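Local coordinates for solute binding protein MsmE (PDB 4R6H) that binds melibiose, raffinose and stachyose and, as the solute-binding component of an ABC transporter, takes part in their import, at residues A[142-150]-A[284-293]. Residues are numbered along the deposited sequence; the frame is centred on the assembly and turned at random.
Sequences KDGLAYNRN and NVKVGIIPTP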
loop_
_atom_site.group_PDB
_atom_site.type_symbol
_atom_site.label_atom_id
_atom_site.label_comp_id
_atom_site.label_asym_id
_atom_site.label_seq_id
_atom_site.Cartn_x
_atom_site.Cartn_y
_atom_site.Cartn_z
ATOM N N LYS A 142 2.053 -5.710 -0.719
ATOM C CA LYS A 142 3.426 -5.999 -0.322
ATOM C C LYS A 142 4.349 -5.202 -1.234
ATOM O O LYS A 142 4.681 -5.646 -2.338
ATOM C CB LYS A 142 3.746 -7.491 -0.341
ATOM C CG LYS A 142 3.123 -8.287 0.799
ATOM C CD LYS A 142 3.623 -9.722 0.874
ATOM C CE LYS A 142 3.015 -10.635 -0.177
ATOM N NZ LYS A 142 3.475 -12.041 0.077
ATOM N N ASP A 143 4.789 -4.030 -0.752
ATOM C CA ASP A 143 5.528 -3.054 -1.547
ATOM C C ASP A 143 6.989 -2.976 -1.122
ATOM O O ASP A 143 7.345 -2.959 0.099
ATOM C CB ASP A 143 4.908 -1.668 -1.385
ATOM C CG ASP A 143 3.569 -1.529 -2.068
ATOM O OD1 ASP A 143 3.285 -2.244 -3.056
ATOM O OD2 ASP A 143 2.796 -0.650 -1.620
ATOM N N GLY A 144 7.837 -2.904 -2.154
ATOM C CA GLY A 144 9.244 -2.613 -2.012
ATOM C C GLY A 144 9.689 -1.727 -3.149
ATOM O O GLY A 144 9.165 -0.600 -3.338
ATOM N N LEU A 145 10.621 -2.253 -3.951
ATOM C CA LEU A 145 11.114 -1.569 -5.128
ATOM C C LEU A 145 10.892 -2.437 -6.365
ATOM O O LEU A 145 11.132 -3.670 -6.306
ATOM C CB LEU A 145 12.621 -1.310 -5.003
ATOM C CG LEU A 145 13.081 -0.496 -3.825
ATOM C CD1 LEU A 145 14.585 -0.498 -3.707
ATOM C CD2 LEU A 145 12.604 0.937 -3.937
ATOM N N ALA A 146 10.512 -1.808 -7.455
ATOM C CA ALA A 146 10.459 -2.457 -8.757
ATOM C C ALA A 146 11.759 -2.184 -9.503
ATOM O O ALA A 146 12.373 -1.130 -9.350
ATOM C CB ALA A 146 9.293 -1.961 -9.560
ATOM N N TYR A 147 12.204 -3.150 -10.327
ATOM C CA TYR A 147 13.478 -2.986 -10.979
ATOM C C TYR A 147 13.546 -3.773 -12.276
ATOM O O TYR A 147 12.833 -4.754 -12.463
ATOM C CB TYR A 147 14.623 -3.422 -10.062
ATOM C CG TYR A 147 14.682 -4.903 -9.815
ATOM C CD1 TYR A 147 13.790 -5.544 -8.953
ATOM C CD2 TYR A 147 15.582 -5.707 -10.512
ATOM C CE1 TYR A 147 13.843 -6.925 -8.753
ATOM C CE2 TYR A 147 15.640 -7.051 -10.302
ATOM C CZ TYR A 147 14.772 -7.659 -9.422
ATOM O OH TYR A 147 14.780 -9.047 -9.262
ATOM N N ASN A 148 14.437 -3.332 -13.160
ATOM C CA ASN A 148 14.695 -3.989 -14.440
ATOM C C ASN A 148 15.732 -5.072 -14.236
ATOM O O ASN A 148 16.887 -4.784 -13.964
ATOM C CB ASN A 148 15.164 -2.944 -15.443
ATOM C CG ASN A 148 15.394 -3.499 -16.807
ATOM O OD1 ASN A 148 15.937 -4.608 -16.960
ATOM N ND2 ASN A 148 15.028 -2.729 -17.816
ATOM N N ARG A 149 15.300 -6.329 -14.300
ATOM C CA ARG A 149 16.183 -7.461 -14.008
ATOM C C ARG A 149 17.401 -7.503 -14.936
ATOM O O ARG A 149 18.523 -7.766 -14.481
ATOM C CB ARG A 149 15.420 -8.763 -14.124
ATOM C CG ARG A 149 14.189 -8.905 -13.238
ATOM C CD ARG A 149 13.547 -10.268 -13.475
ATOM N NE ARG A 149 12.296 -10.513 -12.779
ATOM C CZ ARG A 149 12.179 -11.088 -11.578
ATOM N NH1 ARG A 149 10.967 -11.271 -11.118
ATOM N NH2 ARG A 149 13.231 -11.510 -10.880
ATOM N N ASN A 150 17.180 -7.205 -16.200
ATOM C CA ASN A 150 18.238 -7.294 -17.194
ATOM C C ASN A 150 19.313 -6.238 -16.947
ATOM O O ASN A 150 20.500 -6.530 -17.121
ATOM C CB ASN A 150 17.599 -7.131 -18.569
ATOM C CG ASN A 150 16.185 -7.763 -18.649
ATOM O OD1 ASN A 150 16.064 -8.944 -18.969
ATOM N ND2 ASN A 150 15.114 -6.986 -18.303
ATOM N N ASN A 284 10.447 -8.352 -23.867
ATOM C CA ASN A 284 11.836 -8.570 -23.596
ATOM C C ASN A 284 12.327 -7.883 -22.333
ATOM O O ASN A 284 13.440 -8.137 -21.931
ATOM C CB ASN A 284 12.693 -8.068 -24.728
ATOM C CG ASN A 284 12.394 -8.785 -26.008
ATOM O OD1 ASN A 284 12.651 -9.987 -26.096
ATOM N ND2 ASN A 284 11.765 -8.103 -26.951
ATOM N N VAL A 285 11.507 -7.031 -21.716
ATOM C CA VAL A 285 11.892 -6.408 -20.449
ATOM C C VAL A 285 11.155 -7.062 -19.294
ATOM O O VAL A 285 9.928 -7.097 -19.288
ATOM C CB VAL A 285 11.556 -4.896 -20.460
ATOM C CG1 VAL A 285 11.846 -4.208 -19.109
ATOM C CG2 VAL A 285 12.355 -4.209 -21.554
ATOM N N LYS A 286 11.933 -7.580 -18.348
ATOM C CA LYS A 286 11.420 -8.294 -17.207
ATOM C C LYS A 286 11.593 -7.402 -15.979
ATOM O O LYS A 286 12.729 -7.059 -15.592
ATOM C CB LYS A 286 12.175 -9.602 -16.965
ATOM C CG LYS A 286 12.281 -10.553 -18.159
ATOM C CD LYS A 286 10.927 -11.062 -18.630
ATOM C CE LYS A 286 11.077 -12.122 -19.728
ATOM N NZ LYS A 286 11.699 -13.383 -19.229
ATOM N N VAL A 287 10.481 -6.992 -15.413
ATOM C CA VAL A 287 10.448 -6.166 -14.192
ATOM C C VAL A 287 10.161 -7.084 -13.021
ATOM O O VAL A 287 9.210 -7.866 -13.039
ATOM C CB VAL A 287 9.366 -5.068 -14.269
ATOM C CG1 VAL A 287 9.318 -4.261 -12.971
ATOM C CG2 VAL A 287 9.636 -4.175 -15.481
ATOM N N GLY A 288 10.993 -6.992 -11.994
ATOM C CA GLY A 288 10.844 -7.709 -10.750
ATOM C C GLY A 288 10.574 -6.770 -9.594
ATOM O O GLY A 288 10.636 -5.558 -9.748
ATOM N N ILE A 289 10.268 -7.358 -8.446
ATOM C CA ILE A 289 10.166 -6.587 -7.198
ATOM C C ILE A 289 11.041 -7.198 -6.124
ATOM O O ILE A 289 11.299 -8.409 -6.115
ATOM C CB ILE A 289 8.694 -6.413 -6.694
ATOM C CG1 ILE A 289 8.003 -7.774 -6.544
ATOM C CG2 ILE A 289 7.932 -5.520 -7.641
ATOM C CD1 ILE A 289 6.702 -7.777 -5.791
ATOM N N ILE A 290 11.519 -6.341 -5.233
ATOM C CA ILE A 290 12.225 -6.726 -4.031
ATOM C C ILE A 290 11.616 -5.981 -2.853
ATOM O O ILE A 290 11.023 -4.933 -3.028
ATOM C CB ILE A 290 13.759 -6.449 -4.116
ATOM C CG1 ILE A 290 14.040 -4.973 -4.358
ATOM C CG2 ILE A 290 14.381 -7.322 -5.184
ATOM C CD1 ILE A 290 15.536 -4.706 -4.452
ATOM N N PRO A 291 11.804 -6.533 -1.635
ATOM C CA PRO A 291 11.309 -5.864 -0.448
ATOM C C PRO A 291 12.001 -4.505 -0.258
ATOM O O PRO A 291 13.061 -4.232 -0.848
ATOM C CB PRO A 291 11.718 -6.808 0.692
ATOM C CG PRO A 291 12.164 -8.063 0.095
ATOM C CD PRO A 291 12.413 -7.834 -1.352
ATOM N N THR A 292 11.420 -3.686 0.587
ATOM C CA THR A 292 12.022 -2.401 0.954
ATOM C C THR A 292 13.317 -2.661 1.698
ATOM O O THR A 292 13.312 -3.396 2.683
ATOM C CB THR A 292 11.071 -1.579 1.854
ATOM O OG1 THR A 292 9.846 -1.328 1.148
ATOM C CG2 THR A 292 11.669 -0.239 2.208
ATOM N N PRO A 293 14.442 -2.081 1.224
ATOM C CA PRO A 293 15.694 -2.273 1.959
ATOM C C PRO A 293 15.647 -1.788 3.401
ATOM O O PRO A 293 15.010 -0.775 3.712
ATOM C CB PRO A 293 16.682 -1.451 1.152
ATOM C CG PRO A 293 16.158 -1.467 -0.256
ATOM C CD PRO A 293 14.646 -1.394 -0.053
HETATM O O HOH W 1 12.973 -10.070 -7.556
HETATM O O HOH W 2 9.517 -10.513 -13.303
HETATM O O HOH W 3 14.756 -10.573 -21.392
#
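Leu145 and Tyr147 pair with Ile290 and Gly288 as the hydrogen-bonded pairs of an antiparallel ladder, the segments of strands 142-148 and 287-291 running at 131° to each other. Each pair closes a two-bond ring; Leu145 N to Ile290 O and Ile290 N to Leu145 O both measure 2.9 Å. Where helix 149-155 begins, Arg149 N still reaches Lys286 O at 3.0 Å and so carries the ladder one bond further.

Gly288, having no side chain, lets two flat groups close over its backbone. With chi1 at 69°, CG of Tyr147 sits between its backbone N and carbonyl carbon, which lays the ring over the partner strand: CE1 comes within 3.4 Å of Gly288 C and 3.6 Å of Ile290 CG2. In one of its two modelled conformers the guanidinium of Arg149 sets one face over Gly288 CA, while NH1 forms a salt bridge with Asp361. Leu145 CD1 packs on Pro293 CD at 3.8 Å, and on the other face the methyl of Ala146 lies against Val287 CG1 and Ile289 CG2, an apolar patch in keeping with a buried strand.

Asn148 suits the N-cap: its OD1 accepts from Ile151 N and, at 2.9 Å, from Asn150 ND2. One water links the Tyr147 hydroxyl to Ile289 O; another, in that conformer, joins Arg149 NH1 to Val287 O. Backbone pairing thus ties two distant parts of the chain within one lobe's mixed sheet, and the bridging waters satisfy outward carbonyls of the second strand.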